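Local structure of pyruvate kinase (Toxoplasma gondii, 3GG8) at residues D212-G217 and R240-P245; D234-I239 and I250-K255; E267-A272 and A300-V305. The protein catalyses the last step of glycolysis, transferring the phosphoryl group of phosphoenolpyruvate to ADP to give pyruvate and ATP. All blocks are in the same frame, centred on the assembly; numbering follows the deposited sequence. Where two conformers were deposited one is given.

The three contacts lie on one flank of the eight-stranded beta/alpha barrel and follow the chain from helix 207-217 to helix 288-305. Contacts 1 and 2 share helix 233-243: Leu-243 packs its CD1 on Ile-252 CG1 at 3.9 Å, and the two centres are about 10 Å apart. Contact 3 lies farther round the barrel, its centre about 13 Å from that of contact 2 and about 22 Å from that of contact 1. Arg-237 joins contacts 2 and 3 by salt bridges, with NH2 2.8 Å from Glu-267 OE2 and NH1 2.8 Å from Glu-271 OE2. The same two contacts also meet by packing, Pro-254 CD lying 3.4 Å from Ala-272 CB.

Contact 1. Residues D212-G217 and R240-P245; sequences DILNFG and RGLLGP
Leu-214 and Ile-213, neighbours on helix 207-217, meet Leu-242 and Leu-243 in the last turn of helix 233-243. The nearest approach is made by a methyl: Leu-214 CD2 comes to 3.3 Å from the backbone O of Leu-242 and lies 4.4 Å from Leu-242 CG. Ile-213 divides its two branches between the partners. Its CG2 lies 3.8 Å from Leu-243 CD2, the two side chains crossing at about a right angle, while CD1 reaches Leu-242 CD2 more loosely at 4.5 Å. The CA-CB bond of Leu-243 points away from helix 207-217; with CG beside the backbone N (chi1 -80°), CD2 nevertheless comes back to the isoleucine. In the next shell, Ile-205 touches both Ile-213 and Leu-242, and Ile-250 lies against Leu-243. Asp-212, one residue before Ile-213, is held by Lys-208 and His-74. Gly-244 leaves the helix with positive phi, ending it just beyond the two leucines, and Gly-217 N closes a wider pi-type turn onto Asp-212 O at 2.9 Å. The side chains that meet are all apolar, with one methyl resting on a backbone carbonyl: two outer helices of the barrel packed by hydrocarbon contact, without directional bonds between these segments, Leu-214 and Leu-242 keeping some exposure to solvent.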
# COMPACT_ATOMS: atom_id res chain seq x y z
N ASP C 212 -8.23 50.89 11.00
CA ASP C 212 -7.65 49.95 11.95
C ASP C 212 -6.47 49.17 11.38
O ASP C 212 -5.49 48.94 12.07
CB ASP C 212 -8.73 48.99 12.45
CG ASP C 212 -9.85 49.71 13.19
OD1 ASP C 212 -9.62 50.82 13.70
OD2 ASP C 212 -10.95 49.14 13.29
N ILE C 213 -6.55 48.75 10.12
CA ILE C 213 -5.44 48.03 9.50
C ILE C 213 -4.21 48.92 9.26
O ILE C 213 -3.08 48.54 9.59
CB ILE C 213 -5.88 47.36 8.17
CG1 ILE C 213 -6.79 46.16 8.47
CG2 ILE C 213 -4.67 46.96 7.31
CD1 ILE C 213 -7.67 45.72 7.29
N LEU C 214 -4.44 50.10 8.70
CA LEU C 214 -3.35 50.98 8.28
C LEU C 214 -2.78 51.80 9.44
O LEU C 214 -1.56 51.93 9.55
CB LEU C 214 -3.79 51.93 7.16
CG LEU C 214 -4.28 51.39 5.80
CD1 LEU C 214 -4.76 52.58 4.92
CD2 LEU C 214 -3.20 50.60 5.05
N ASN C 215 -3.65 52.35 10.28
CA ASN C 215 -3.21 53.27 11.32
C ASN C 215 -3.03 52.65 12.70
O ASN C 215 -2.51 53.31 13.61
CB ASN C 215 -4.08 54.53 11.32
CG ASN C 215 -4.03 55.25 9.98
OD1 ASN C 215 -5.06 55.60 9.40
ND2 ASN C 215 -2.83 55.42 9.46
N PHE C 216 -3.39 51.38 12.85
CA PHE C 216 -3.02 50.64 14.02
C PHE C 216 -2.19 49.40 13.65
O PHE C 216 -1.01 49.32 14.04
CB PHE C 216 -4.25 50.24 14.85
CG PHE C 216 -3.90 49.72 16.23
CD1 PHE C 216 -3.97 50.56 17.34
CD2 PHE C 216 -3.50 48.40 16.40
CE1 PHE C 216 -3.64 50.09 18.61
CE2 PHE C 216 -3.17 47.90 17.66
CZ PHE C 216 -3.24 48.76 18.78
N GLY C 217 -2.80 48.46 12.92
CA GLY C 217 -2.19 47.16 12.58
C GLY C 217 -0.73 47.27 12.15
O GLY C 217 0.14 46.59 12.70
N ARG C 240 -4.50 42.83 0.89
CA ARG C 240 -3.10 42.74 0.49
C ARG C 240 -2.59 44.01 -0.20
O ARG C 240 -1.47 44.46 0.06
CB ARG C 240 -2.85 41.51 -0.38
CG ARG C 240 -1.39 41.30 -0.72
CD ARG C 240 -1.12 39.89 -1.16
NE ARG C 240 -1.19 38.94 -0.06
CZ ARG C 240 -2.08 37.96 0.03
NH1 ARG C 240 -2.06 37.14 1.07
NH2 ARG C 240 -3.00 37.81 -0.92
N GLY C 241 -3.41 44.59 -1.07
CA GLY C 241 -3.04 45.83 -1.75
C GLY C 241 -3.06 47.00 -0.79
O GLY C 241 -2.25 47.93 -0.90
N LEU C 242 -4.01 46.96 0.14
CA LEU C 242 -4.12 47.94 1.22
C LEU C 242 -2.86 47.94 2.07
O LEU C 242 -2.30 49.00 2.34
CB LEU C 242 -5.31 47.59 2.10
CG LEU C 242 -6.26 48.61 2.68
CD1 LEU C 242 -6.79 49.54 1.57
CD2 LEU C 242 -7.40 47.87 3.37
N LEU C 243 -2.42 46.75 2.46
CA LEU C 243 -1.25 46.57 3.33
C LEU C 243 0.03 47.15 2.69
O LEU C 243 0.86 47.76 3.38
CB LEU C 243 -1.07 45.08 3.67
CG LEU C 243 -1.97 44.50 4.78
CD1 LEU C 243 -1.90 42.99 4.82
CD2 LEU C 243 -1.61 45.08 6.17
N GLY C 244 0.19 46.93 1.39
CA GLY C 244 1.27 47.55 0.63
C GLY C 244 2.63 47.07 1.06
O GLY C 244 2.74 46.10 1.82
N PRO C 245 3.69 47.72 0.55
CA PRO C 245 5.06 47.40 0.96
C PRO C 245 5.32 47.64 2.45
O PRO C 245 6.04 46.86 3.08
CB PRO C 245 5.92 48.36 0.11
CG PRO C 245 5.05 48.74 -1.03
CD PRO C 245 3.66 48.79 -0.47

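Contact 2. Residues D234-I239 and I250-K255; sequences DDVRYI and IRIIPK
Ile-252 rises from strand 251-256 against helix 233-243 and carries most of the contact. From its CB, pointing at the helix, two branches part. CG2, anti to the backbone N, meets Val-236 CG1 at 4.0 Å. CG1 takes the other direction, beside the backbone N (chi1 -55°), passing 4.2 Å from Ile-239 CG2. The extended chain (chi2 171°) then brings Ile-252 CD1 to 3.9 Å from Ile-239 CG2 and to 3.8 Å from the backbone O of Val-236, so the methyl bridges two residues three apart on the helix. Val-236 uses its second methyl two residues along the strand, where CG2 lies 3.7 Å from Pro-254 CG, the side chains at about a right angle. Strand and helix run nearly antiparallel (152°), as expected of a helix and the strand that follows it in the beta-alpha-beta unit from strand 224-227 through helix 233-243 to strand 251-256. Away from the strand, Arg-237 grips Asp-234 OD2 with NE and NH2 from one face of the carboxylate, a cluster that continues to helix 265-271. The chemistry is thus split: apolar side chains join helix to strand, while the charges of Asp-234 and Arg-237 lie away from the strand.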
# COMPACT_ATOMS: atom_id res chain seq x y z
N ASP C 234 -11.60 38.43 -3.65
CA ASP C 234 -11.38 39.87 -3.86
C ASP C 234 -11.25 40.65 -2.54
O ASP C 234 -10.61 41.70 -2.50
CB ASP C 234 -12.52 40.50 -4.66
CG ASP C 234 -12.48 40.11 -6.11
OD1 ASP C 234 -13.58 39.92 -6.68
OD2 ASP C 234 -11.37 39.99 -6.69
N ASP C 235 -11.87 40.13 -1.48
CA ASP C 235 -11.72 40.73 -0.16
C ASP C 235 -10.27 40.60 0.30
O ASP C 235 -9.70 41.55 0.84
CB ASP C 235 -12.67 40.08 0.85
CG ASP C 235 -14.15 40.33 0.54
OD1 ASP C 235 -14.49 41.40 0.02
OD2 ASP C 235 -14.99 39.46 0.86
N VAL C 236 -9.68 39.42 0.08
CA VAL C 236 -8.30 39.14 0.48
C VAL C 236 -7.29 39.94 -0.35
O VAL C 236 -6.35 40.51 0.21
CB VAL C 236 -7.95 37.64 0.37
CG1 VAL C 236 -6.56 37.40 0.95
CG2 VAL C 236 -9.02 36.74 1.08
N ARG C 237 -7.48 39.96 -1.68
CA ARG C 237 -6.65 40.77 -2.59
C ARG C 237 -6.70 42.25 -2.21
O ARG C 237 -5.70 42.97 -2.34
CB ARG C 237 -7.09 40.57 -4.06
CG ARG C 237 -6.78 39.18 -4.61
CD ARG C 237 -7.01 39.03 -6.11
NE ARG C 237 -8.39 38.66 -6.43
CZ ARG C 237 -8.88 37.41 -6.41
NH1 ARG C 237 -8.11 36.38 -6.10
NH2 ARG C 237 -10.14 37.20 -6.71
N TYR C 238 -7.87 42.68 -1.76
CA TYR C 238 -8.08 44.06 -1.35
C TYR C 238 -7.25 44.43 -0.13
O TYR C 238 -6.57 45.46 -0.13
CB TYR C 238 -9.57 44.35 -1.12
CG TYR C 238 -9.81 45.75 -0.64
CD1 TYR C 238 -9.49 46.85 -1.45
CD2 TYR C 238 -10.31 46.00 0.63
CE1 TYR C 238 -9.68 48.15 -1.00
CE2 TYR C 238 -10.50 47.29 1.09
CZ TYR C 238 -10.18 48.36 0.28
OH TYR C 238 -10.38 49.64 0.74
N ILE C 239 -7.27 43.57 0.90
CA ILE C 239 -6.43 43.78 2.08
C ILE C 239 -4.92 43.77 1.74
O ILE C 239 -4.17 44.62 2.24
CB ILE C 239 -6.72 42.79 3.21
CG1 ILE C 239 -8.19 42.87 3.61
CG2 ILE C 239 -5.81 43.09 4.41
CD1 ILE C 239 -8.75 41.59 4.15
N ILE C 250 2.95 41.41 7.14
CA ILE C 250 1.69 41.06 7.78
C ILE C 250 0.96 39.99 6.98
O ILE C 250 0.87 40.06 5.74
CB ILE C 250 0.81 42.31 8.06
CG1 ILE C 250 1.55 43.29 8.97
CG2 ILE C 250 -0.52 41.93 8.70
CD1 ILE C 250 0.84 44.59 9.15
N ARG C 251 0.47 38.98 7.69
CA ARG C 251 -0.20 37.86 7.08
C ARG C 251 -1.73 37.97 7.26
O ARG C 251 -2.20 38.46 8.28
CB ARG C 251 0.34 36.55 7.67
CG ARG C 251 1.83 36.28 7.34
CD ARG C 251 2.13 36.29 5.83
NE ARG C 251 3.56 36.34 5.52
CZ ARG C 251 4.22 37.46 5.22
NH1 ARG C 251 3.57 38.62 5.17
NH2 ARG C 251 5.53 37.44 4.95
N ILE C 252 -2.47 37.55 6.23
CA ILE C 252 -3.93 37.71 6.17
C ILE C 252 -4.65 36.41 6.50
O ILE C 252 -4.39 35.37 5.88
CB ILE C 252 -4.37 38.24 4.77
CG1 ILE C 252 -3.63 39.54 4.45
CG2 ILE C 252 -5.89 38.51 4.71
CD1 ILE C 252 -3.84 40.02 3.03
N ILE C 253 -5.56 36.47 7.47
CA ILE C 253 -6.30 35.28 7.95
C ILE C 253 -7.81 35.52 7.82
O ILE C 253 -8.45 35.97 8.76
CB ILE C 253 -5.97 34.93 9.43
CG1 ILE C 253 -4.46 34.76 9.66
CG2 ILE C 253 -6.78 33.69 9.89
CD1 ILE C 253 -3.81 33.54 8.94
N PRO C 254 -8.39 35.23 6.64
CA PRO C 254 -9.82 35.42 6.46
C PRO C 254 -10.64 34.57 7.43
O PRO C 254 -10.29 33.42 7.70
CB PRO C 254 -10.06 34.95 5.02
CG PRO C 254 -8.75 35.06 4.36
CD PRO C 254 -7.75 34.73 5.41
N LYS C 255 -11.72 35.17 7.94
CA LYS C 255 -12.67 34.48 8.80
C LYS C 255 -13.85 34.00 7.94
O LYS C 255 -14.48 34.80 7.22
CB LYS C 255 -13.13 35.39 9.94
CG LYS C 255 -12.06 35.65 11.01
CD LYS C 255 -12.42 36.79 11.97
CE LYS C 255 -13.61 36.48 12.82
NZ LYS C 255 -13.79 37.60 13.79

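Contact 3. Residues E267-A272 and A300-V305; sequences EILAEA and AKCNVV
Helices 265-271 and 288-305 run roughly the same way at this point, their short axes 38° apart and 11.1 Å from each other at closest approach, with the CA atoms of Leu-269 and Cys-302 the nearest pair. That spacing is bridged by one side chain, Leu-269, whose CA-CB bond points toward the other helix. With CG anti to the backbone N (chi1 177°), its two methyls part, CD1 to side chains and CD2 to the backbone and the CB beside it. CD1 goes to Cys-302, 3.8 Å from SG, and lies 4.2 Å from Val-305 CG1 farther along the helix. CD2 rests on the peptide of Lys-301, 3.7 Å from its backbone O and 4.0 Å from its CB. Every contact between the segments therefore runs through Leu-269. Lys-301 offers only the root of its chain here; its far end leads away and bends at chi4, where NZ forms a salt bridge with Asp-266, just ahead of the 267-272 segment. A second lysine, Lys-307, takes the backbone O atoms of Leu-269 and Ala-272 near the end of the first helix. Beneath both helices lies strand 275-278, whose Ile-275 touches Leu-269 and Cys-302 alike; Ile-268 also touches Ile-275, and with Ala-272 it reaches Pro-254 on strand 251-256. Glu-267 and Glu-271 face helix 233-243, so that helix 265-271 is packed between two outer helices of the barrel.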
# COMPACT_ATOMS: atom_id res chain seq x y z
N GLU C 267 -10.75 29.64 -3.48
CA GLU C 267 -10.12 30.86 -3.97
C GLU C 267 -9.71 31.77 -2.79
O GLU C 267 -8.64 32.40 -2.83
CB GLU C 267 -11.06 31.58 -4.95
CG GLU C 267 -10.40 32.68 -5.83
CD GLU C 267 -11.43 33.60 -6.53
OE1 GLU C 267 -12.66 33.32 -6.44
OE2 GLU C 267 -11.02 34.61 -7.15
N ILE C 268 -10.52 31.81 -1.74
CA ILE C 268 -10.15 32.52 -0.50
C ILE C 268 -8.87 31.92 0.10
O ILE C 268 -7.91 32.63 0.37
CB ILE C 268 -11.30 32.51 0.53
CG1 ILE C 268 -12.48 33.36 0.04
CG2 ILE C 268 -10.82 32.98 1.91
CD1 ILE C 268 -13.79 33.06 0.78
N LEU C 269 -8.84 30.60 0.29
CA LEU C 269 -7.67 29.94 0.83
C LEU C 269 -6.42 30.20 -0.01
O LEU C 269 -5.35 30.44 0.55
CB LEU C 269 -7.91 28.44 0.94
CG LEU C 269 -6.78 27.53 1.42
CD1 LEU C 269 -6.14 27.99 2.72
CD2 LEU C 269 -7.30 26.08 1.53
N ALA C 270 -6.55 30.14 -1.34
CA ALA C 270 -5.41 30.36 -2.23
C ALA C 270 -4.82 31.75 -2.07
O ALA C 270 -3.61 31.91 -2.17
CB ALA C 270 -5.80 30.11 -3.70
N GLU C 271 -5.67 32.74 -1.83
CA GLU C 271 -5.19 34.12 -1.68
C GLU C 271 -4.65 34.43 -0.28
O GLU C 271 -3.93 35.41 -0.09
CB GLU C 271 -6.29 35.13 -2.03
CG GLU C 271 -6.54 35.30 -3.51
CD GLU C 271 -5.34 35.84 -4.28
OE1 GLU C 271 -4.34 36.21 -3.64
OE2 GLU C 271 -5.41 35.90 -5.53
N ALA C 272 -5.02 33.61 0.68
CA ALA C 272 -4.79 33.89 2.09
C ALA C 272 -3.51 33.25 2.61
O ALA C 272 -2.93 32.37 1.96
CB ALA C 272 -5.95 33.40 2.91
N ALA C 300 -9.02 20.19 6.54
CA ALA C 300 -8.34 19.27 5.64
C ALA C 300 -7.67 20.01 4.48
O ALA C 300 -6.51 19.77 4.17
CB ALA C 300 -9.30 18.23 5.14
N LYS C 301 -8.41 20.93 3.87
CA LYS C 301 -7.94 21.74 2.74
C LYS C 301 -6.77 22.66 3.11
O LYS C 301 -5.82 22.80 2.33
CB LYS C 301 -9.10 22.57 2.17
CG LYS C 301 -10.12 21.75 1.38
CD LYS C 301 -11.33 22.61 1.01
CE LYS C 301 -12.28 21.85 0.08
NZ LYS C 301 -11.72 21.76 -1.28
N CYS C 302 -6.85 23.28 4.28
CA CYS C 302 -5.73 24.02 4.85
C CYS C 302 -4.51 23.14 5.07
O CYS C 302 -3.40 23.53 4.71
CB CYS C 302 -6.14 24.71 6.16
SG CYS C 302 -7.29 26.10 5.86
N ASN C 303 -4.72 21.97 5.67
CA ASN C 303 -3.64 21.02 5.90
C ASN C 303 -2.92 20.68 4.59
O ASN C 303 -1.70 20.76 4.52
CB ASN C 303 -4.17 19.72 6.53
CG ASN C 303 -4.55 19.86 8.01
OD1 ASN C 303 -5.19 18.96 8.55
ND2 ASN C 303 -4.18 20.98 8.66
N VAL C 304 -3.68 20.31 3.57
CA VAL C 304 -3.13 19.77 2.32
C VAL C 304 -2.22 20.77 1.60
O VAL C 304 -1.34 20.39 0.82
CB VAL C 304 -4.25 19.26 1.38
CG1 VAL C 304 -3.70 18.95 0.00
CG2 VAL C 304 -4.90 18.02 1.95
N VAL C 305 -2.44 22.05 1.90
CA VAL C 305 -1.76 23.13 1.22
C VAL C 305 -0.74 23.80 2.14
O VAL C 305 0.03 24.67 1.72
CB VAL C 305 -2.83 24.10 0.62
CG1 VAL C 305 -3.09 25.32 1.51
CG2 VAL C 305 -2.47 24.46 -0.81